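PDB 4EVU: putative periplasmic protein ydgH from Salmonella enterica subsp. enterica serovar Typhimurium, which is of unknown function but carries a C-terminal YdgH/BhsA/McbA-like (DUF1471) domain and is probably periplasmic. Local coordinates for residues E34-V39 and K49-T54. Residues are numbered along the deposited sequence; the frame is centred on the assembly and turned at random.
Sequences EISYQV and KYYHIT
Val39 and Tyr51 join helix 32-45 to strand 50-57 in the alpha+beta fold of the YdgH/BhsA/McbA-like domain, where the helix packs on one face of a mixed sheet. The tight part is a CH-pi contact: Val39 CG1 lies over one face of the Tyr51 ring, 3.8 Å from its centroid and 20° off the ring normal. The methyl is shifted toward the rim, and its closest ring atom is Tyr51 CD1, 3.6 Å from Val39 CG1. With CG between the backbone N and the carbonyl carbon (chi1 67°), Tyr51 reaches across to the helix. Val39 also packs on Phe25 and Ile66 of the sheet, which makes this the buried side of the contact.

The polar end is looser. No direct hydrogen bond joins the two segments; Tyr51 OH stays 3.8 Å from Ser36 CB and 3.6 Å from Ser36 O. Ser36 OG also hydrogen-bonds to Met32 O of its own helix, one turn earlier. Met32 of the second subunit packs against Ser36 and Ile53. One water bridges the segments: lying in the plane of the Tyr51 ring, at its edge, it donates to Ser36 OG (2.7 Å) and is hydrogen-bonded to Tyr51 OH (2.9 Å).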
ATOM      1  N   GLU B  34      -0.067  -7.940  -1.315  1.00 17.35           N
ATOM      2  CA  GLU B  34      -0.821  -8.473  -2.448  1.00 17.83           C
ATOM      3  C   GLU B  34      -1.021  -7.429  -3.566  1.00 16.62           C
ATOM      4  O   GLU B  34      -0.859  -7.736  -4.751  1.00 17.01           O
ATOM      5  CB  GLU B  34      -2.154  -9.091  -1.934  1.00 19.53           C
ATOM      6  CG  GLU B  34      -1.926 -10.331  -0.982  1.00 22.46           C
ATOM      7  CD  GLU B  34      -3.196 -10.977  -0.392  1.00 25.93           C
ATOM      8  OE1 GLU B  34      -4.319 -10.569  -0.799  1.00 27.39           O
ATOM      9  OE2 GLU B  34      -3.061 -11.910   0.483  1.00 29.09           O
ATOM     10  N   ILE B  35      -1.316  -6.181  -3.207  1.00 15.92           N
ATOM     11  CA  ILE B  35      -1.440  -5.141  -4.226  1.00 15.94           C
ATOM     12  C   ILE B  35      -0.087  -4.800  -4.888  1.00 15.29           C
ATOM     13  O   ILE B  35      -0.053  -4.554  -6.100  1.00 14.83           O
ATOM     14  CB  ILE B  35      -2.236  -3.869  -3.760  1.00 16.52           C
ATOM     15  CG1 ILE B  35      -2.685  -3.056  -4.971  1.00 17.69           C
ATOM     16  CG2 ILE B  35      -1.466  -3.075  -2.747  1.00 16.06           C
ATOM     17  CD1 ILE B  35      -3.598  -3.834  -5.943  1.00 19.16           C
ATOM     18  N   SER B  36       1.003  -4.777  -4.119  1.00 13.91           N
ATOM     19  CA  SER B  36       2.318  -4.564  -4.675  1.00 14.86           C
ATOM     20  C   SER B  36       2.670  -5.633  -5.691  1.00 14.89           C
ATOM     21  O   SER B  36       3.260  -5.320  -6.733  1.00 14.92           O
ATOM     22  CB  SER B  36       3.383  -4.547  -3.582  1.00 15.73           C
ATOM     23  OG  SER B  36       3.205  -3.449  -2.696  1.00 19.03           O
ATOM     24  N   TYR B  37       2.296  -6.869  -5.401  1.00 15.55           N
ATOM     25  CA  TYR B  37       2.485  -7.963  -6.336  1.00 16.06           C
ATOM     26  C   TYR B  37       1.741  -7.716  -7.659  1.00 15.68           C
ATOM     27  O   TYR B  37       2.286  -7.976  -8.727  1.00 16.53           O
ATOM     28  CB  TYR B  37       2.048  -9.272  -5.659  1.00 16.85           C
ATOM     29  CG  TYR B  37       2.099 -10.468  -6.555  1.00 18.86           C
ATOM     30  CD1 TYR B  37       3.272 -11.183  -6.735  1.00 20.58           C
ATOM     31  CD2 TYR B  37       0.973 -10.871  -7.270  1.00 22.51           C
ATOM     32  CE1 TYR B  37       3.313 -12.300  -7.580  1.00 22.29           C
ATOM     33  CE2 TYR B  37       0.998 -11.984  -8.110  1.00 24.65           C
ATOM     34  CZ  TYR B  37       2.184 -12.684  -8.278  1.00 23.46           C
ATOM     35  OH  TYR B  37       2.231 -13.803  -9.102  1.00 28.28           O
ATOM     36  N   GLN B  38       0.505  -7.224  -7.578  1.00 15.37           N
ATOM     37  CA  GLN B  38      -0.269  -6.932  -8.780  1.00 15.47           C
ATOM     38  C   GLN B  38       0.375  -5.818  -9.584  1.00 14.80           C
ATOM     39  O   GLN B  38       0.449  -5.914 -10.802  1.00 16.57           O
ATOM     40  CB  GLN B  38      -1.727  -6.577  -8.458  1.00 16.36           C
ATOM     41  CG  GLN B  38      -2.514  -7.752  -7.840  1.00 18.29           C
ATOM     42  CD  GLN B  38      -2.638  -8.937  -8.772  1.00 24.34           C
ATOM     43  OE1 GLN B  38      -2.786  -8.767  -9.972  1.00 29.87           O
ATOM     44  NE2 GLN B  38      -2.552 -10.140  -8.225  1.00 27.65           N
ATOM     45  N   VAL B  39       0.839  -4.770  -8.920  1.00 13.76           N
ATOM     46  CA  VAL B  39       1.533  -3.693  -9.621  1.00 13.60           C
ATOM     47  C   VAL B  39       2.830  -4.206 -10.273  1.00 13.76           C
ATOM     48  O   VAL B  39       3.085  -3.968 -11.453  1.00 15.03           O
ATOM     49  CB  VAL B  39       1.814  -2.505  -8.690  1.00 13.74           C
ATOM     50  CG1 VAL B  39       2.577  -1.414  -9.435  1.00 14.21           C
ATOM     51  CG2 VAL B  39       0.493  -1.924  -8.119  1.00 15.25           C
ATOM     52  N   LYS B  49      11.750  -2.462 -15.015  1.00 16.95           N
ATOM     53  CA  LYS B  49      12.545  -2.997 -13.909  1.00 19.13           C
ATOM     54  C   LYS B  49      12.147  -2.372 -12.564  1.00 17.35           C
ATOM     55  O   LYS B  49      12.395  -2.972 -11.519  1.00 18.91           O
ATOM     56  CB  LYS B  49      14.032  -2.753 -14.188  1.00 20.60           C
ATOM     57  CG  LYS B  49      14.557  -3.421 -15.462  1.00 26.99           C
ATOM     58  CD  LYS B  49      14.950  -4.859 -15.228  1.00 32.91           C
ATOM     59  CE  LYS B  49      16.039  -5.337 -16.201  1.00 35.47           C
ATOM     60  NZ  LYS B  49      16.435  -6.772 -15.999  1.00 36.38           N
ATOM     61  N   TYR B  50      11.499  -1.204 -12.578  1.00 15.89           N
ATOM     62  CA  TYR B  50      11.130  -0.498 -11.364  1.00 14.54           C
ATOM     63  C   TYR B  50       9.774   0.146 -11.572  1.00 12.76           C
ATOM     64  O   TYR B  50       9.402   0.452 -12.709  1.00 12.81           O
ATOM     65  CB  TYR B  50      12.107   0.616 -10.995  1.00 15.15           C
ATOM     66  CG  TYR B  50      13.538   0.186 -11.013  1.00 19.51           C
ATOM     67  CD1 TYR B  50      14.090  -0.478  -9.923  1.00 24.00           C
ATOM     68  CD2 TYR B  50      14.311   0.346 -12.148  1.00 23.13           C
ATOM     69  CE1 TYR B  50      15.422  -0.926  -9.949  1.00 26.57           C
ATOM     70  CE2 TYR B  50      15.608  -0.086 -12.192  1.00 28.27           C
ATOM     71  CZ  TYR B  50      16.169  -0.726 -11.110  1.00 28.40           C
ATOM     72  OH  TYR B  50      17.506  -1.138 -11.222  1.00 34.53           O
ATOM     73  N   TYR B  51       9.080   0.405 -10.468  1.00 12.98           N
ATOM     74  CA  TYR B  51       7.867   1.210 -10.504  1.00 12.08           C
ATOM     75  C   TYR B  51       7.807   2.128  -9.288  1.00 12.44           C
ATOM     76  O   TYR B  51       8.439   1.863  -8.283  1.00 13.32           O
ATOM     77  CB  TYR B  51       6.601   0.336 -10.602  1.00 13.13           C
ATOM     78  CG  TYR B  51       6.365  -0.489  -9.381  1.00 15.44           C
ATOM     79  CD1 TYR B  51       5.646  -0.000  -8.313  1.00 15.54           C
ATOM     80  CD2 TYR B  51       6.875  -1.780  -9.299  1.00 15.03           C
ATOM     81  CE1 TYR B  51       5.419  -0.763  -7.166  1.00 16.48           C
ATOM     82  CE2 TYR B  51       6.663  -2.536  -8.148  1.00 16.47           C
ATOM     83  CZ  TYR B  51       5.921  -2.020  -7.096  1.00 16.34           C
ATOM     84  OH  TYR B  51       5.734  -2.778  -5.958  1.00 19.53           O
ATOM     85  N   HIS B  52       6.997   3.172  -9.397  1.00 11.77           N
ATOM     86  CA  HIS B  52       6.742   4.079  -8.301  1.00 12.48           C
ATOM     87  C   HIS B  52       5.264   4.426  -8.308  1.00 10.67           C
ATOM     88  O   HIS B  52       4.723   4.920  -9.300  1.00 11.41           O
ATOM     89  CB  HIS B  52       7.552   5.366  -8.414  1.00 12.26           C
ATOM     90  CG  HIS B  52       7.279   6.328  -7.327  1.00 13.46           C
ATOM     91  ND1 HIS B  52       7.546   6.059  -6.003  1.00 14.21           N
ATOM     92  CD2 HIS B  52       6.665   7.529  -7.361  1.00 14.17           C
ATOM     93  CE1 HIS B  52       7.116   7.076  -5.272  1.00 15.34           C
ATOM     94  NE2 HIS B  52       6.600   7.987  -6.073  1.00 17.75           N
ATOM     95  N   ILE B  53       4.575   4.093  -7.200  1.00 11.56           N
ATOM     96  CA  ILE B  53       3.163   4.387  -7.083  1.00 13.15           C
ATOM     97  C   ILE B  53       2.945   5.902  -7.009  1.00 11.27           C
ATOM     98  O   ILE B  53       3.574   6.589  -6.227  1.00 14.32           O
ATOM     99  CB  ILE B  53       2.501   3.642  -5.870  1.00 14.56           C
ATOM    100  CG1 ILE B  53       2.618   2.073  -6.039  1.00 18.81           C
ATOM    101  CG2 ILE B  53       1.057   4.131  -5.653  1.00 14.51           C
ATOM    102  CD1 ILE B  53       1.837   1.194  -5.142  1.00 23.92           C
ATOM    103  N   THR B  54       2.088   6.401  -7.894  1.00 11.66           N
ATOM    104  CA  THR B  54       1.762   7.822  -7.987  1.00 12.00           C
ATOM    105  C   THR B  54       0.400   8.198  -7.429  1.00 11.30           C
ATOM    106  O   THR B  54       0.224   9.327  -6.956  1.00 12.62           O
ATOM    107  CB  THR B  54       1.868   8.273  -9.446  1.00 13.50           C
ATOM    108  OG1 THR B  54       1.159   7.348 -10.272  1.00 15.62           O
ATOM    109  CG2 THR B  54       3.351   8.274  -9.872  1.00 14.55           C
TER
HETATM  110  O   HOH W   1       4.004  -1.350  -4.200  1.00 35.84           O